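Local coordinates for protein nucleoside-diphosphate sugar epimerase (SulA family) (Corynebacterium glutamicum, PDB 3OH8) that probably acts as a nucleoside-diphosphate sugar epimerase, with a Rossmann-like domain of the kind that binds a nicotinamide dinucleotide, at residues S2-P10 against L445-I454. Residues are numbered along the deposited sequence; the frame is centred on the assembly and turned at random.
Sequences SLTTSHFIP and LADFAQQQEI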
loop_
_atom_site.group_PDB
_atom_site.type_symbol
_atom_site.label_atom_id
_atom_site.label_comp_id
_atom_site.label_asym_id
_atom_site.label_seq_id
_atom_site.Cartn_x
_atom_site.Cartn_y
_atom_site.Cartn_z
ATOM N N SER A 2 -1.841 9.374 27.380
ATOM C CA SER A 2 -1.211 8.180 26.817
ATOM C C SER A 2 0.002 8.450 25.908
ATOM O O SER A 2 1.090 7.928 26.161
ATOM C CB SER A 2 -2.217 7.374 26.083
ATOM N N LEU A 3 -0.189 9.228 24.839
ATOM C CA LEU A 3 0.927 9.654 23.997
ATOM C C LEU A 3 0.622 10.932 23.239
ATOM O O LEU A 3 -0.407 11.038 22.574
ATOM C CB LEU A 3 1.336 8.563 23.001
ATOM C CG LEU A 3 2.554 8.883 22.108
ATOM C CD1 LEU A 3 3.790 9.188 22.957
ATOM C CD2 LEU A 3 2.862 7.754 21.122
ATOM N N THR A 4 1.521 11.902 23.351
ATOM C CA THR A 4 1.477 13.083 22.489
ATOM C C THR A 4 2.809 13.195 21.756
ATOM O O THR A 4 3.874 13.154 22.374
ATOM C CB THR A 4 1.215 14.381 23.279
ATOM O OG1 THR A 4 0.027 14.236 24.067
ATOM C CG2 THR A 4 1.037 15.546 22.329
ATOM N N THR A 5 2.747 13.330 20.437
ATOM C CA THR A 5 3.963 13.391 19.636
ATOM C C THR A 5 3.682 14.125 18.329
ATOM O O THR A 5 2.558 14.093 17.814
ATOM C CB THR A 5 4.565 11.970 19.390
ATOM O OG1 THR A 5 5.895 12.090 18.876
ATOM C CG2 THR A 5 3.696 11.131 18.411
ATOM N N SER A 6 4.703 14.797 17.803
ATOM C CA SER A 6 4.542 15.636 16.619
ATOM C C SER A 6 5.464 15.216 15.471
ATOM O O SER A 6 6.547 14.673 15.697
ATOM C CB SER A 6 4.803 17.119 16.969
ATOM O OG SER A 6 3.838 17.631 17.878
ATOM N N HIS A 7 5.043 15.494 14.241
ATOM C CA HIS A 7 5.900 15.254 13.077
ATOM C C HIS A 7 5.633 16.271 11.977
ATOM O O HIS A 7 4.500 16.715 11.782
ATOM C CB HIS A 7 5.732 13.819 12.546
ATOM C CG HIS A 7 4.342 13.489 12.088
ATOM N ND1 HIS A 7 4.038 13.190 10.778
ATOM C CD2 HIS A 7 3.176 13.388 12.775
ATOM C CE1 HIS A 7 2.746 12.918 10.673
ATOM N NE2 HIS A 7 2.204 13.033 11.872
ATOM N N PHE A 8 6.688 16.638 11.261
ATOM C CA PHE A 8 6.597 17.647 10.218
ATOM C C PHE A 8 6.369 17.033 8.839
ATOM O O PHE A 8 7.027 16.066 8.465
ATOM C CB PHE A 8 7.894 18.458 10.183
ATOM C CG PHE A 8 7.939 19.477 9.087
ATOM C CD1 PHE A 8 7.179 20.640 9.175
ATOM C CD2 PHE A 8 8.758 19.288 7.979
ATOM C CE1 PHE A 8 7.215 21.591 8.164
ATOM C CE2 PHE A 8 8.804 20.235 6.961
ATOM C CZ PHE A 8 8.032 21.385 7.050
ATOM N N ILE A 9 5.453 17.619 8.079
ATOM C CA ILE A 9 5.150 17.161 6.727
ATOM C C ILE A 9 5.465 18.312 5.781
ATOM O O ILE A 9 4.894 19.396 5.927
ATOM C CB ILE A 9 3.654 16.822 6.584
ATOM C CG1 ILE A 9 3.242 15.726 7.583
ATOM C CG2 ILE A 9 3.332 16.389 5.151
ATOM C CD1 ILE A 9 3.869 14.384 7.313
ATOM N N PRO A 10 6.375 18.090 4.815
ATOM C CA PRO A 10 6.821 19.199 3.964
ATOM C C PRO A 10 5.817 19.509 2.861
ATOM O O PRO A 10 6.197 19.586 1.699
ATOM C CB PRO A 10 8.125 18.670 3.361
ATOM C CG PRO A 10 7.886 17.174 3.239
ATOM C CD PRO A 10 7.009 16.806 4.435
ATOM N N LEU A 445 9.416 6.917 16.074
ATOM C CA LEU A 445 8.790 8.224 16.029
ATOM C C LEU A 445 9.705 9.239 15.367
ATOM O O LEU A 445 10.932 9.174 15.514
ATOM C CB LEU A 445 8.492 8.704 17.442
ATOM C CG LEU A 445 7.509 7.881 18.270
ATOM C CD1 LEU A 445 7.431 8.457 19.668
ATOM C CD2 LEU A 445 6.143 7.860 17.595
ATOM N N ALA A 446 9.097 10.185 14.650
ATOM C CA ALA A 446 9.827 11.309 14.063
ATOM C C ALA A 446 10.640 12.011 15.151
ATOM O O ALA A 446 11.785 12.409 14.937
ATOM C CB ALA A 446 8.850 12.298 13.428
ATOM N N ASP A 447 10.020 12.186 16.314
ATOM C CA ASP A 447 10.704 12.769 17.459
ATOM C C ASP A 447 11.651 11.742 18.061
ATOM O O ASP A 447 11.269 10.971 18.942
ATOM C CB ASP A 447 9.690 13.240 18.497
ATOM C CG ASP A 447 10.337 14.033 19.626
ATOM O OD1 ASP A 447 11.522 13.774 19.918
ATOM O OD2 ASP A 447 9.660 14.912 20.218
ATOM N N PHE A 448 12.885 11.734 17.561
ATOM C CA PHE A 448 13.882 10.742 17.953
ATOM C C PHE A 448 14.161 10.767 19.451
ATOM O O PHE A 448 14.204 9.724 20.106
ATOM C CB PHE A 448 15.175 10.966 17.174
ATOM N N ALA A 449 14.360 11.967 19.985
ATOM C CA ALA A 449 14.642 12.138 21.405
ATOM C C ALA A 449 13.529 11.542 22.260
ATOM O O ALA A 449 13.793 10.906 23.275
ATOM C CB ALA A 449 14.829 13.613 21.726
ATOM N N GLN A 450 12.282 11.743 21.839
ATOM C CA GLN A 450 11.130 11.212 22.567
ATOM C C GLN A 450 11.119 9.687 22.517
ATOM O O GLN A 450 10.819 9.020 23.512
ATOM C CB GLN A 450 9.822 11.769 21.994
ATOM C CG GLN A 450 8.562 11.264 22.693
ATOM C CD GLN A 450 7.315 11.993 22.220
ATOM O OE1 GLN A 450 7.269 12.481 21.094
ATOM N NE2 GLN A 450 6.300 12.075 23.082
ATOM N N GLN A 451 11.425 9.152 21.339
ATOM C CA GLN A 451 11.584 7.717 21.148
ATOM C C GLN A 451 12.570 7.195 22.185
ATOM O O GLN A 451 12.271 6.259 22.929
ATOM C CB GLN A 451 12.109 7.432 19.735
ATOM C CG GLN A 451 12.396 5.958 19.431
ATOM C CD GLN A 451 11.153 5.189 19.020
ATOM O OE1 GLN A 451 11.119 3.960 19.077
ATOM N NE2 GLN A 451 10.125 5.912 18.603
ATOM N N GLN A 452 13.746 7.819 22.232
ATOM C CA GLN A 452 14.807 7.394 23.140
ATOM C C GLN A 452 14.359 7.440 24.595
ATOM O O GLN A 452 14.663 6.538 25.374
ATOM C CB GLN A 452 16.062 8.239 22.934
ATOM C CG GLN A 452 16.872 7.829 21.713
ATOM C CD GLN A 452 17.970 8.820 21.382
ATOM O OE1 GLN A 452 18.127 9.838 22.058
ATOM N NE2 GLN A 452 18.732 8.531 20.333
ATOM N N GLU A 453 13.620 8.488 24.950
ATOM C CA GLU A 453 13.144 8.664 26.320
ATOM C C GLU A 453 12.098 7.615 26.724
ATOM O O GLU A 453 12.122 7.112 27.850
ATOM C CB GLU A 453 12.599 10.083 26.518
ATOM C CG GLU A 453 13.640 11.177 26.290
ATOM C CD GLU A 453 13.044 12.576 26.328
ATOM O OE1 GLU A 453 11.799 12.704 26.284
ATOM O OE2 GLU A 453 13.823 13.552 26.396
ATOM N N ILE A 454 11.185 7.287 25.812
ATOM C CA ILE A 454 10.165 6.271 26.089
ATOM C C ILE A 454 10.804 4.899 26.317
ATOM O O ILE A 454 10.281 4.074 27.068
ATOM C CB ILE A 454 9.087 6.196 24.971
ATOM C CG1 ILE A 454 8.177 7.430 25.022
ATOM C CG2 ILE A 454 8.250 4.935 25.116
ATOM C CD1 ILE A 454 7.232 7.568 23.829
HETATM O O HOH W 1 7.191 12.019 16.547
HETATM O O HOH W 2 6.846 15.196 19.564
#
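Gln450 runs out straight toward the strand, CG anti to its backbone N (chi1 180°) and the chain extended beyond it, and Thr5 meets it with OG1 turned anti to N as well (chi1 -167°), which brings the Thr5 hydroxyl against the carboxamide oxygen of Gln450. The amide is then held at both ends. Gln450 NE2 donates to Thr4 O at 2.7 Å, nearly straight at 172° and in the plane of the amide, while Gln450 OE1 accepts from Thr5 OG1 at 2.6 Å, the hydroxyl lying above the carbonyl plane. Two bonds of opposite sense to neighbouring residues fix both the rotation of the carboxamide and which end is oxygen.

Strand 3-9 is the edge of an antiparallel sheet; strand 102-110 pairs with it along one side, and here its other side is met by helix 448-454 and the loop leading into it, the helix running roughly antiparallel to the strand. Instead of another strand, the Gln450 side chain and two waters engage the backbone edge. Water 1 accepts from Asp447 N and donates to Ser6 O and to Thr5 OG1. Water 2 accepts from Ser6 N at 2.8 Å and donates to Asp447 OD2.

Asp447 does double duty: as the N-cap just before helix 448-454, it accepts from Gln450 N through OD1 at 2.9 Å, from above the carboxylate plane; its OD2 and backbone N reach the strand through the two waters. Its side chain further touches Asn501 of helix 488-511.

Apolar contacts flank the polar centre. Beyond Gln450, Leu3 CD1 touches Ile454 CD1 at 3.9 Å, the two side chains crossing at about a right angle. Toward the other end, Ala446 CB sits 3.6 Å from His7 CB, and both residues lean on Gln126 of helix 119-139.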